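Local structure of DNA polymerase III, beta subunit (Thermotoga maritima, 1VPK) at residues E346-F351 against Q359-D364; T265-S270 against V319-E324; E129-E134 against G231-L236; S135-E140 against V227-R232. The protein probably tethers DNA polymerase and other proteins to DNA for processive replication, as a sliding clamp whose two subunits close head to tail into a ring. One frame throughout, in Å; residues are numbered along the deposited sequence.

Contact 1 (E346-F351 against Q359-D364)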
loop_
_atom_site.group_PDB
_atom_site.type_symbol
_atom_site.label_atom_id
_atom_site.label_comp_id
_atom_site.label_asym_id
_atom_site.label_seq_id
_atom_site.Cartn_x
_atom_site.Cartn_y
_atom_site.Cartn_z
ATOM N N GLU A 346 -10.727 -11.942 -23.550
ATOM C CA GLU A 346 -10.287 -13.291 -23.831
ATOM C C GLU A 346 -8.825 -13.304 -24.231
ATOM O O GLU A 346 -8.333 -12.392 -24.883
ATOM C CB GLU A 346 -11.111 -13.906 -24.975
ATOM C CG GLU A 346 -12.584 -14.107 -24.651
ATOM C CD GLU A 346 -12.852 -15.255 -23.725
ATOM O OE1 GLU A 346 -12.180 -16.291 -23.849
ATOM O OE2 GLU A 346 -13.761 -15.154 -22.882
ATOM N N ILE A 347 -8.151 -14.369 -23.854
ATOM C CA ILE A 347 -6.754 -14.581 -24.202
ATOM C C ILE A 347 -6.590 -15.995 -24.789
ATOM O O ILE A 347 -7.462 -16.877 -24.591
ATOM C CB ILE A 347 -5.806 -14.388 -22.972
ATOM C CG1 ILE A 347 -6.040 -15.440 -21.884
ATOM C CG2 ILE A 347 -6.002 -13.008 -22.353
ATOM C CD1 ILE A 347 -4.931 -16.403 -21.722
ATOM N N GLU A 348 -5.487 -16.192 -25.511
ATOM C CA GLU A 348 -5.073 -17.524 -25.901
ATOM C C GLU A 348 -3.806 -17.949 -25.217
ATOM O O GLU A 348 -2.902 -17.145 -24.984
ATOM C CB GLU A 348 -4.755 -17.652 -27.392
ATOM C CG GLU A 348 -5.660 -17.057 -28.318
ATOM C CD GLU A 348 -5.380 -17.585 -29.711
ATOM O OE1 GLU A 348 -4.199 -17.898 -30.054
ATOM O OE2 GLU A 348 -6.357 -17.724 -30.438
ATOM N N MET A 349 -3.771 -19.224 -24.879
ATOM C CA MET A 349 -2.590 -19.898 -24.389
ATOM C C MET A 349 -2.244 -20.996 -25.377
ATOM O O MET A 349 -3.080 -21.838 -25.644
ATOM C CB MET A 349 -2.863 -20.527 -23.065
ATOM C CG MET A 349 -3.283 -19.551 -21.980
ATOM S SD MET A 349 -3.331 -20.342 -20.388
ATOM C CE MET A 349 -1.702 -20.396 -19.781
ATOM N N ASN A 350 -0.998 -21.000 -25.864
ATOM C CA ASN A 350 -0.538 -21.867 -26.949
ATOM C C ASN A 350 0.648 -22.684 -26.434
ATOM O O ASN A 350 1.604 -22.103 -25.904
ATOM C CB ASN A 350 -0.097 -21.028 -28.143
ATOM C CG ASN A 350 -1.273 -20.326 -28.859
ATOM O OD1 ASN A 350 -1.982 -20.955 -29.607
ATOM N ND2 ASN A 350 -1.434 -19.013 -28.654
ATOM N N PHE A 351 0.595 -24.002 -26.609
ATOM C CA PHE A 351 1.553 -24.927 -26.030
ATOM C C PHE A 351 2.051 -25.901 -27.079
ATOM O O PHE A 351 1.347 -26.199 -28.070
ATOM C CB PHE A 351 0.908 -25.771 -24.937
ATOM C CG PHE A 351 0.143 -24.995 -23.878
ATOM C CD1 PHE A 351 -1.175 -24.708 -24.054
ATOM C CD2 PHE A 351 0.745 -24.604 -22.691
ATOM C CE1 PHE A 351 -1.911 -24.036 -23.090
ATOM C CE2 PHE A 351 -0.003 -23.944 -21.701
ATOM C CZ PHE A 351 -1.336 -23.664 -21.928
ATOM N N GLN A 359 3.144 -19.628 -25.231
ATOM C CA GLN A 359 2.844 -18.301 -25.728
ATOM C C GLN A 359 1.453 -17.900 -25.284
ATOM O O GLN A 359 0.486 -18.626 -25.505
ATOM C CB GLN A 359 2.965 -18.205 -27.252
ATOM C CG GLN A 359 2.655 -16.810 -27.759
ATOM C CD GLN A 359 2.832 -16.646 -29.241
ATOM O OE1 GLN A 359 3.902 -16.860 -29.750
ATOM N NE2 GLN A 359 1.765 -16.280 -29.936
ATOM N N ILE A 360 1.361 -16.750 -24.630
ATOM C CA ILE A 360 0.110 -16.124 -24.300
ATOM C C ILE A 360 -0.092 -14.821 -25.100
ATOM O O ILE A 360 0.803 -13.920 -25.188
ATOM C CB ILE A 360 0.005 -15.848 -22.800
ATOM C CG1 ILE A 360 0.127 -17.160 -22.011
ATOM C CG2 ILE A 360 -1.325 -15.157 -22.497
ATOM C CD1 ILE A 360 0.307 -16.970 -20.546
ATOM N N ASN A 361 -1.277 -14.704 -25.686
ATOM C CA ASN A 361 -1.601 -13.480 -26.397
ATOM C C ASN A 361 -3.053 -13.076 -26.238
ATOM O O ASN A 361 -3.885 -13.904 -25.944
ATOM C CB ASN A 361 -1.217 -13.636 -27.877
ATOM C CG ASN A 361 -1.720 -14.882 -28.479
ATOM O OD1 ASN A 361 -1.000 -15.901 -28.533
ATOM N ND2 ASN A 361 -2.939 -14.816 -29.025
ATOM N N PRO A 362 -3.361 -11.798 -26.477
ATOM C CA PRO A 362 -4.765 -11.393 -26.548
ATOM C C PRO A 362 -5.415 -12.040 -27.746
ATOM O O PRO A 362 -4.738 -12.266 -28.740
ATOM C CB PRO A 362 -4.719 -9.895 -26.755
ATOM C CG PRO A 362 -3.388 -9.554 -26.978
ATOM C CD PRO A 362 -2.460 -10.698 -26.786
ATOM N N LEU A 363 -6.718 -12.328 -27.649
ATOM C CA LEU A 363 -7.429 -12.970 -28.725
ATOM C C LEU A 363 -7.611 -11.985 -29.831
ATOM O O LEU A 363 -8.176 -10.928 -29.644
ATOM C CB LEU A 363 -8.797 -13.498 -28.252
ATOM C CG LEU A 363 -9.720 -14.150 -29.274
ATOM C CD1 LEU A 363 -9.037 -15.459 -29.771
ATOM C CD2 LEU A 363 -11.079 -14.435 -28.709
ATOM N N ASP A 364 -7.159 -12.380 -31.010
ATOM C CA ASP A 364 -7.386 -11.658 -32.263
ATOM C C ASP A 364 -6.776 -10.255 -32.327
ATOM O O ASP A 364 -7.282 -9.378 -33.008
ATOM C CB ASP A 364 -8.867 -11.611 -32.590
ATOM C CG ASP A 364 -9.417 -12.959 -33.021
ATOM O OD1 ASP A 364 -8.669 -13.784 -33.593
ATOM O OD2 ASP A 364 -10.606 -13.186 -32.770
#

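Contact 2 (T265-S270 against V319-E324)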
loop_
_atom_site.group_PDB
_atom_site.type_symbol
_atom_site.label_atom_id
_atom_site.label_comp_id
_atom_site.label_asym_id
_atom_site.label_seq_id
_atom_site.Cartn_x
_atom_site.Cartn_y
_atom_site.Cartn_z
ATOM N N THR A 265 -1.370 -27.580 -28.846
ATOM C CA THR A 265 -2.527 -27.294 -28.015
ATOM C C THR A 265 -2.762 -25.766 -27.960
ATOM O O THR A 265 -1.834 -24.992 -27.751
ATOM C CB THR A 265 -2.303 -27.837 -26.596
ATOM O OG1 THR A 265 -1.931 -29.226 -26.662
ATOM C CG2 THR A 265 -3.538 -27.690 -25.770
ATOM N N LYS A 266 -4.006 -25.354 -28.186
ATOM C CA LYS A 266 -4.412 -23.963 -28.015
ATOM C C LYS A 266 -5.635 -23.890 -27.107
ATOM O O LYS A 266 -6.575 -24.613 -27.306
ATOM C CB LYS A 266 -4.787 -23.385 -29.379
ATOM C CG LYS A 266 -5.151 -21.907 -29.330
ATOM C CD LYS A 266 -5.815 -21.459 -30.613
ATOM C CE LYS A 266 -4.875 -21.573 -31.809
ATOM N NZ LYS A 266 -3.848 -20.518 -31.682
ATOM N N VAL A 267 -5.602 -23.003 -26.127
ATOM C CA VAL A 267 -6.690 -22.813 -25.195
ATOM C C VAL A 267 -7.154 -21.350 -25.277
ATOM O O VAL A 267 -6.341 -20.426 -25.248
ATOM C CB VAL A 267 -6.200 -23.120 -23.791
ATOM C CG1 VAL A 267 -7.139 -22.675 -22.790
ATOM C CG2 VAL A 267 -5.970 -24.614 -23.611
ATOM N N VAL A 268 -8.450 -21.152 -25.474
ATOM C CA VAL A 268 -9.033 -19.817 -25.384
ATOM C C VAL A 268 -9.804 -19.780 -24.091
ATOM O O VAL A 268 -10.607 -20.665 -23.800
ATOM C CB VAL A 268 -9.909 -19.487 -26.608
ATOM C CG1 VAL A 268 -10.582 -18.123 -26.458
ATOM C CG2 VAL A 268 -9.071 -19.527 -27.863
ATOM N N VAL A 269 -9.563 -18.739 -23.309
ATOM C CA VAL A 269 -10.091 -18.665 -21.959
ATOM C C VAL A 269 -10.247 -17.193 -21.583
ATOM O O VAL A 269 -9.467 -16.360 -22.020
ATOM C CB VAL A 269 -9.163 -19.427 -20.968
ATOM C CG1 VAL A 269 -7.793 -18.811 -20.889
ATOM C CG2 VAL A 269 -9.784 -19.523 -19.563
ATOM N N SER A 270 -11.275 -16.896 -20.785
ATOM C CA SER A 270 -11.530 -15.548 -20.268
ATOM C C SER A 270 -10.339 -15.071 -19.414
ATOM O O SER A 270 -9.816 -15.813 -18.602
ATOM C CB SER A 270 -12.856 -15.511 -19.464
ATOM O OG SER A 270 -12.783 -14.499 -18.488
ATOM N N VAL A 319 -13.035 -23.856 -20.986
ATOM C CA VAL A 319 -12.114 -23.307 -21.983
ATOM C C VAL A 319 -12.582 -23.808 -23.330
ATOM O O VAL A 319 -13.300 -24.798 -23.388
ATOM C CB VAL A 319 -10.644 -23.738 -21.795
ATOM C CG1 VAL A 319 -10.093 -23.305 -20.468
ATOM C CG2 VAL A 319 -10.443 -25.238 -21.993
ATOM N N GLN A 320 -12.198 -23.095 -24.386
ATOM C CA GLN A 320 -12.232 -23.656 -25.715
ATOM C C GLN A 320 -10.821 -24.096 -26.074
ATOM O O GLN A 320 -9.881 -23.290 -25.996
ATOM C CB GLN A 320 -12.768 -22.628 -26.684
ATOM C CG GLN A 320 -14.239 -22.255 -26.420
ATOM C CD GLN A 320 -15.210 -23.353 -26.715
ATOM O OE1 GLN A 320 -15.111 -24.064 -27.723
ATOM N NE2 GLN A 320 -16.181 -23.519 -25.824
ATOM N N LYS A 321 -10.655 -25.381 -26.401
ATOM C CA LYS A 321 -9.343 -25.992 -26.636
ATOM C C LYS A 321 -9.277 -26.747 -28.000
ATOM O O LYS A 321 -10.146 -27.532 -28.314
ATOM C CB LYS A 321 -9.054 -26.953 -25.484
ATOM C CG LYS A 321 -7.729 -27.718 -25.560
ATOM C CD LYS A 321 -7.865 -29.004 -26.389
ATOM C CE LYS A 321 -7.437 -30.250 -25.660
ATOM N NZ LYS A 321 -7.877 -31.443 -26.477
ATOM N N GLU A 322 -8.243 -26.461 -28.784
ATOM C CA GLU A 322 -7.910 -27.162 -30.031
ATOM C C GLU A 322 -6.641 -27.994 -29.781
ATOM O O GLU A 322 -5.758 -27.553 -29.097
ATOM C CB GLU A 322 -7.489 -26.151 -31.109
ATOM C CG GLU A 322 -8.550 -25.226 -31.597
ATOM C CD GLU A 322 -8.160 -24.456 -32.843
ATOM O OE1 GLU A 322 -7.043 -23.903 -32.928
ATOM O OE2 GLU A 322 -9.000 -24.375 -33.727
ATOM N N GLY A 323 -6.534 -29.162 -30.394
ATOM C CA GLY A 323 -5.312 -29.943 -30.374
ATOM C C GLY A 323 -5.273 -30.932 -29.252
ATOM O O GLY A 323 -6.268 -31.435 -28.827
ATOM N N GLU A 324 -4.078 -31.192 -28.761
ATOM C CA GLU A 324 -3.818 -32.271 -27.827
ATOM C C GLU A 324 -4.110 -31.921 -26.353
ATOM O O GLU A 324 -3.848 -30.804 -25.916
ATOM C CB GLU A 324 -2.329 -32.627 -27.955
ATOM C CG GLU A 324 -1.967 -33.300 -29.253
ATOM C CD GLU A 324 -2.570 -34.686 -29.292
ATOM O OE1 GLU A 324 -2.046 -35.581 -28.565
ATOM O OE2 GLU A 324 -3.587 -34.888 -30.013
#

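Contact 3 (E129-E134 against G231-L236)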
loop_
_atom_site.group_PDB
_atom_site.type_symbol
_atom_site.label_atom_id
_atom_site.label_comp_id
_atom_site.label_asym_id
_atom_site.label_seq_id
_atom_site.Cartn_x
_atom_site.Cartn_y
_atom_site.Cartn_z
ATOM N N GLU A 129 28.186 18.161 -17.649
ATOM C CA GLU A 129 27.319 18.633 -18.745
ATOM C C GLU A 129 26.567 17.455 -19.358
ATOM O O GLU A 129 27.160 16.407 -19.620
ATOM C CB GLU A 129 28.151 19.325 -19.851
ATOM C CG GLU A 129 28.605 20.736 -19.502
ATOM C CD GLU A 129 27.425 21.710 -19.334
ATOM O OE1 GLU A 129 26.300 21.377 -19.788
ATOM O OE2 GLU A 129 27.625 22.801 -18.753
ATOM N N ILE A 130 25.262 17.620 -19.579
ATOM C CA ILE A 130 24.457 16.577 -20.203
ATOM C C ILE A 130 24.269 16.964 -21.673
ATOM O O ILE A 130 23.699 18.017 -21.986
ATOM C CB ILE A 130 23.134 16.421 -19.497
ATOM C CG1 ILE A 130 23.395 15.997 -18.030
ATOM C CG2 ILE A 130 22.227 15.420 -20.265
ATOM C CD1 ILE A 130 22.157 15.961 -17.246
ATOM N N THR A 131 24.777 16.139 -22.572
ATOM C CA THR A 131 24.673 16.452 -23.999
ATOM C C THR A 131 23.987 15.342 -24.798
ATOM O O THR A 131 24.058 14.157 -24.439
ATOM C CB THR A 131 26.026 16.753 -24.648
ATOM O OG1 THR A 131 26.781 15.544 -24.767
ATOM C CG2 THR A 131 26.820 17.797 -23.838
ATOM N N PRO A 132 23.290 15.750 -25.880
ATOM C CA PRO A 132 22.477 14.797 -26.615
ATOM C C PRO A 132 23.305 13.861 -27.481
ATOM O O PRO A 132 24.494 14.073 -27.693
ATOM C CB PRO A 132 21.576 15.700 -27.488
ATOM C CG PRO A 132 21.804 17.101 -27.037
ATOM C CD PRO A 132 23.162 17.115 -26.441
ATOM N N ALA A 133 22.633 12.838 -27.993
ATOM C CA ALA A 133 23.234 11.933 -28.953
ATOM C C ALA A 133 23.610 12.733 -30.204
ATOM O O ALA A 133 23.048 13.784 -30.486
ATOM C CB ALA A 133 22.295 10.863 -29.287
ATOM N N GLU A 134 24.551 12.194 -30.956
ATOM C CA GLU A 134 25.001 12.776 -32.201
ATOM C C GLU A 134 24.020 12.374 -33.271
ATOM O O GLU A 134 23.025 11.697 -32.985
ATOM C CB GLU A 134 26.380 12.223 -32.568
ATOM C CG GLU A 134 27.403 12.362 -31.466
ATOM C CD GLU A 134 28.111 13.665 -31.509
ATOM O OE1 GLU A 134 29.120 13.711 -32.228
ATOM O OE2 GLU A 134 27.684 14.628 -30.829
ATOM N N GLY A 231 24.639 5.122 -32.173
ATOM C CA GLY A 231 25.556 3.984 -32.033
ATOM C C GLY A 231 26.025 3.806 -30.603
ATOM O O GLY A 231 26.464 2.735 -30.226
ATOM N N ARG A 232 25.971 4.871 -29.802
ATOM C CA ARG A 232 26.422 4.798 -28.413
ATOM C C ARG A 232 25.401 5.297 -27.434
ATOM O O ARG A 232 25.344 4.791 -26.325
ATOM C CB ARG A 232 27.735 5.580 -28.205
ATOM C CG ARG A 232 28.901 5.032 -29.006
ATOM C CD ARG A 232 29.375 6.015 -30.100
ATOM N N ARG A 233 24.622 6.304 -27.842
ATOM C CA ARG A 233 23.613 6.899 -27.017
ATOM C C ARG A 233 22.311 7.103 -27.754
ATOM O O ARG A 233 22.301 7.278 -28.975
ATOM C CB ARG A 233 24.119 8.263 -26.542
ATOM C CG ARG A 233 25.392 8.157 -25.743
ATOM C CD ARG A 233 25.432 9.223 -24.713
ATOM N NE ARG A 233 25.733 10.507 -25.312
ATOM C CZ ARG A 233 25.791 11.648 -24.621
ATOM N NH1 ARG A 233 25.534 11.683 -23.307
ATOM N NH2 ARG A 233 26.087 12.777 -25.260
ATOM N N VAL A 234 21.230 7.105 -26.997
ATOM C CA VAL A 234 19.888 7.374 -27.494
ATOM C C VAL A 234 19.377 8.624 -26.735
ATOM O O VAL A 234 19.391 8.656 -25.485
ATOM C CB VAL A 234 18.971 6.187 -27.198
ATOM C CG1 VAL A 234 17.495 6.456 -27.627
ATOM C CG2 VAL A 234 19.489 4.942 -27.887
ATOM N N SER A 235 18.938 9.627 -27.497
ATOM C CA SER A 235 18.241 10.779 -26.980
ATOM C C SER A 235 16.767 10.554 -27.213
ATOM O O SER A 235 16.369 10.136 -28.298
ATOM C CB SER A 235 18.671 12.070 -27.687
ATOM O OG SER A 235 19.977 12.493 -27.274
ATOM N N LEU A 236 15.979 10.842 -26.190
ATOM C CA LEU A 236 14.546 10.928 -26.261
ATOM C C LEU A 236 14.200 12.369 -25.881
ATOM O O LEU A 236 14.479 12.800 -24.754
ATOM C CB LEU A 236 13.931 9.965 -25.260
ATOM C CG LEU A 236 12.444 9.667 -25.385
ATOM C CD1 LEU A 236 12.265 8.264 -25.975
ATOM C CD2 LEU A 236 11.784 9.726 -24.041
HETATM O O HOH W 1 26.051 13.816 -21.673
#

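Contact 4 (S135-E140 against V227-R232)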
loop_
_atom_site.group_PDB
_atom_site.type_symbol
_atom_site.label_atom_id
_atom_site.label_comp_id
_atom_site.label_asym_id
_atom_site.label_seq_id
_atom_site.Cartn_x
_atom_site.Cartn_y
_atom_site.Cartn_z
ATOM N N SER A 135 24.314 12.790 -34.508
ATOM C CA SER A 135 23.549 12.357 -35.668
ATOM C C SER A 135 23.605 10.857 -35.782
ATOM O O SER A 135 24.636 10.238 -35.506
ATOM C CB SER A 135 24.136 12.941 -36.940
ATOM O OG SER A 135 25.477 12.519 -37.044
ATOM N N GLY A 136 22.501 10.273 -36.216
ATOM C CA GLY A 136 22.466 8.845 -36.441
ATOM C C GLY A 136 21.168 8.443 -37.070
ATOM O O GLY A 136 20.895 8.805 -38.191
ATOM N N ILE A 137 20.383 7.663 -36.359
ATOM C CA ILE A 137 19.083 7.175 -36.825
ATOM C C ILE A 137 18.068 7.936 -35.982
ATOM O O ILE A 137 18.266 8.094 -34.777
ATOM C CB ILE A 137 19.048 5.638 -36.609
ATOM C CG1 ILE A 137 19.718 4.956 -37.790
ATOM C CG2 ILE A 137 17.642 5.089 -36.351
ATOM C CD1 ILE A 137 20.889 4.061 -37.387
ATOM N N THR A 138 17.041 8.478 -36.616
ATOM C CA THR A 138 16.022 9.240 -35.905
ATOM C C THR A 138 14.596 8.942 -36.392
ATOM O O THR A 138 14.372 8.585 -37.578
ATOM C CB THR A 138 16.335 10.781 -35.916
ATOM O OG1 THR A 138 15.421 11.460 -35.063
ATOM C CG2 THR A 138 16.237 11.358 -37.269
ATOM N N PHE A 139 13.647 9.019 -35.460
ATOM C CA PHE A 139 12.227 8.901 -35.788
ATOM C C PHE A 139 11.354 9.616 -34.772
ATOM O O PHE A 139 11.757 9.850 -33.643
ATOM C CB PHE A 139 11.811 7.428 -35.940
ATOM C CG PHE A 139 12.027 6.616 -34.702
ATOM C CD1 PHE A 139 13.253 6.017 -34.460
ATOM C CD2 PHE A 139 10.993 6.451 -33.765
ATOM C CE1 PHE A 139 13.467 5.282 -33.295
ATOM C CE2 PHE A 139 11.205 5.716 -32.584
ATOM C CZ PHE A 139 12.439 5.133 -32.358
ATOM N N GLU A 140 10.174 10.012 -35.201
ATOM C CA GLU A 140 9.163 10.516 -34.289
ATOM C C GLU A 140 8.191 9.385 -33.950
ATOM O O GLU A 140 7.919 8.544 -34.799
ATOM C CB GLU A 140 8.400 11.688 -34.923
ATOM C CG GLU A 140 9.122 13.032 -34.755
ATOM C CD GLU A 140 8.202 14.237 -34.911
ATOM O OE1 GLU A 140 7.278 14.225 -35.769
ATOM O OE2 GLU A 140 8.424 15.226 -34.182
ATOM N N VAL A 227 13.144 10.343 -31.070
ATOM C CA VAL A 227 14.172 9.401 -30.616
ATOM C C VAL A 227 15.306 9.459 -31.601
ATOM O O VAL A 227 15.061 9.415 -32.782
ATOM C CB VAL A 227 13.640 7.974 -30.610
ATOM C CG1 VAL A 227 14.758 6.961 -30.290
ATOM C CG2 VAL A 227 12.435 7.866 -29.611
ATOM N N ARG A 228 16.528 9.547 -31.121
ATOM C CA ARG A 228 17.731 9.510 -31.976
ATOM C C ARG A 228 18.781 8.580 -31.387
ATOM O O ARG A 228 19.064 8.614 -30.169
ATOM C CB ARG A 228 18.350 10.897 -32.153
ATOM C CG ARG A 228 19.458 10.953 -33.248
ATOM C CD ARG A 228 19.881 12.407 -33.556
ATOM N NE ARG A 228 20.364 13.086 -32.357
ATOM C CZ ARG A 228 19.646 13.908 -31.582
ATOM N NH1 ARG A 228 18.364 14.172 -31.842
ATOM N NH2 ARG A 228 20.206 14.446 -30.493
ATOM N N TYR A 229 19.365 7.764 -32.246
ATOM C CA TYR A 229 20.352 6.799 -31.838
ATOM C C TYR A 229 21.615 7.023 -32.635
ATOM O O TYR A 229 21.561 7.060 -33.877
ATOM C CB TYR A 229 19.795 5.399 -32.085
ATOM C CG TYR A 229 20.784 4.247 -31.934
ATOM C CD1 TYR A 229 21.454 4.049 -30.770
ATOM C CD2 TYR A 229 20.998 3.327 -32.976
ATOM C CE1 TYR A 229 22.364 2.999 -30.613
ATOM C CE2 TYR A 229 21.905 2.238 -32.818
ATOM C CZ TYR A 229 22.568 2.094 -31.614
ATOM O OH TYR A 229 23.477 1.072 -31.386
ATOM N N ASP A 230 22.753 7.164 -31.948
ATOM C CA ASP A 230 24.035 7.432 -32.656
ATOM C C ASP A 230 25.056 6.297 -32.619
ATOM O O ASP A 230 26.199 6.479 -33.034
ATOM C CB ASP A 230 24.679 8.766 -32.201
ATOM C CG ASP A 230 25.134 8.759 -30.750
ATOM O OD1 ASP A 230 25.207 7.671 -30.127
ATOM O OD2 ASP A 230 25.380 9.877 -30.222
ATOM N N GLY A 231 24.639 5.122 -32.173
ATOM C CA GLY A 231 25.556 3.984 -32.033
ATOM C C GLY A 231 26.025 3.806 -30.603
ATOM O O GLY A 231 26.464 2.735 -30.226
ATOM N N ARG A 232 25.971 4.871 -29.802
ATOM C CA ARG A 232 26.422 4.798 -28.413
ATOM C C ARG A 232 25.401 5.297 -27.434
ATOM O O ARG A 232 25.344 4.791 -26.325
ATOM C CB ARG A 232 27.735 5.580 -28.205
ATOM C CG ARG A 232 28.901 5.032 -29.006
ATOM C CD ARG A 232 29.375 6.015 -30.100
HETATM O O HOH W 2 16.523 13.904 -34.394
#

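Contact 1 (E346-F351 against Q359-D364)
Glu348 and Asn361 face each other as an antiparallel hydrogen-bonded pair, and Asn350 with Gln359 forms the next such pair. Glu348 N gives Asn361 O a 2.8 Å bond. Asn350 N meets Gln359 O at the same length. A further backbone bond runs from Leu363 N to Glu346 O, just past the end of strand 358-362.

Polar side chains of Glu348, Asn350, Gln359 and Asn361 share one face of the sheet. The Asn361 CG sits between its own backbone N and carbonyl carbon (chi1 49°), which brings the amide close to Glu348. Asn361 ND2 makes a weak bond of 3.5 Å to Glu348 OE1; within its own segment it donates to Pro362 O at 3.1 Å, from above the carbonyl plane. Gln359 NE2 donates to Asn361 OD1 at 3.1 Å, also from above the carbonyl plane. The amides of Asn350 and Asn361 are nearly coplanar. With an alanine here in place of Asn361, Gln359 NE2 would probably lose this acceptor, and Glu348 OE1 and Pro362 O a donor each.

Apolar contacts occupy the other face. Met349 and Ile360 lie side by side, with Met349 CE 4.0 Å from Ile360 CD1.

The two strands form a hairpin. Strand 265-270 flanks strand 346-351, and its Lys266 forms a salt bridge with Glu348 and a hydrogen bond with Asn350. Helix 332-341 covers Ile360 through Ile335 and Val338.

Contact 2 (T265-S270 against V319-E324)
Lys266 and Glu322 lie side by side and point the same way from neighbouring antiparallel strands. The contact is made by the aliphatic part of the lysine: its CE is 3.4 Å from Glu322 OE1. Bends at chi3 and chi4 carry NZ off, and Lys266 NZ ends 4.8 Å from Glu322 OE1. It goes instead to Glu348 and Asn350 on strand 346-351.

Val319 crosses Val267 and Val269 at a slant. Its CG1 touches Val267 CG1 at 3.8 Å and Val269 CG2 at 3.9 Å. Val319 CG1 is placed beside the backbone N (chi1 -60°), where it can meet both. On the face away from Lys266 and Glu322, the CG2 of Val267 also packs on the aliphatic start of Lys321.

Thr265 closes the far end. With CG2 anti to the backbone N, OG1 is left beside that N and gives a 2.6 Å bond to Glu324 O. The donor is tilted 24° from that carbonyl plane. Between these ends the backbones pair regularly, and Val268 N reaches Gln320 O at 2.6 Å.

Backbone bonds, valine packing and the Thr265 hydroxyl bond join the two segments. Lys266 gives its charge to strand 346-351, while Lys321 NZ is held by a bond to Gly323 O and salt bridges with Asp325 and Glu298. Any pull between Lys266 and Glu322 is probably a longer-range electrostatic one.

Contact 3 (E129-E134 against G231-L236)
Arg233 reaches from strand 233-237 to Thr131, and it loses more surface here than any other residue. Its chain bends at chi2 and chi3, which lays the guanidinium along the loop 129-134. NH2 donates to Thr131 OG1 at 2.9 Å. The hydroxyl lies at the guanidinium edge, 7° from its plane. Thr131 O sits over one face of the same group. It is only 2.6 Å from Arg233 NH2, but the angle is too poor for a hydrogen bond. At another part of the edge, Arg233 NH1 donates to water 1 at 2.7 Å. That water also accepts from Thr131 N at 2.8 Å, so side chain and loop backbone are joined both directly and through solvent.

Ala133 comes next in buried surface. Its methyl rests between Ser235 OG and Arg233 O, and Ala133 CB lies 4.2 Å from Arg233 CB. Ala133 N gives Ser235 OG an almost straight bond of 2.8 Å, with an angle of 177° at the hydrogen.

Ser235 points toward the loop and receives that bond. Its OG, anti to the carbonyl carbon (chi1 -74°), is set where Ala133 N can reach it. Pro132 CB packs against the same oxygen at 3.6 Å.

The loop 129-134 follows strand 115-120 and leads into strand 137-142, in the passage from the N-terminal to the central domain. It passes over the start of strand 233-237, touching Arg233 and Ser235. Arg228 of strand 224-229 binds Ala133 O, and Val244 of strand 241-246 touches Ile130, Arg233 and Ser235.

Contact 4 (S135-E140 against V227-R232)
Val227 lies over one face of the Phe139 ring, and the two side chains run side by side in the same direction. Val227 CB is 3.9 Å from the ring centroid and 24° off the ring normal, a CH-pi contact displaced toward the rim. The ring takes this place because CG stands between the backbone N and the carbonyl carbon (chi1 60°). Were the ring replaced by an alanine, Val227 would probably lose the face it packs on, with a gap left beside it.

Backbone bonds hold the pair in step. Phe139 N donates to Val227 O at 3.1 Å, and Val227 N returns a bond of 3.0 Å to Phe139 O. Ile137 and Tyr229 repeat the pattern with two bonds. Strand 137-142 is an edge strand, within this chain, of the antiparallel sheet that continues from the central domain into strands of the N-terminal domain. Where the pairing ends, Gly136 comes so close to Tyr229 O and Asp230 that a side chain pointing from it would clash.

Thr138 and Arg228 occupy the other face. Water 2 links them, at 2.8 Å from Thr138 OG1 and 3.2 Å from Arg228 NH1, lying at the guanidinium edge. Farther out, Arg228 NH2 binds Ala133 O. Asp230 OD1 accepts from Arg232 N at 2.9 Å, forming an Asx turn, while Asp230 OD2 takes the backbone N of Glu134.

Overall arrangement
From the N terminus, the chain first meets segment 129-134 and then 135-140. Both find partners almost ninety or more residues later, around the turn between strands 224-229 and 233-237. Contact 4 lies almost wholly within the loop closed by contact 3, and both end on the same turn, sharing Gly231 and Arg232. Together they tie the linker between the N-terminal and central domains to strands 224-229 and 233-237 of the central domain. Contact 2 follows and closes a loop of 48 residues within the C-terminal domain. Contact 1 comes last, as a short hairpin. Contacts 1 and 2 adjoin in one sheet, through strands 346-351 and 265-270. The centres of contacts 2 and 3 are about 47 Å apart.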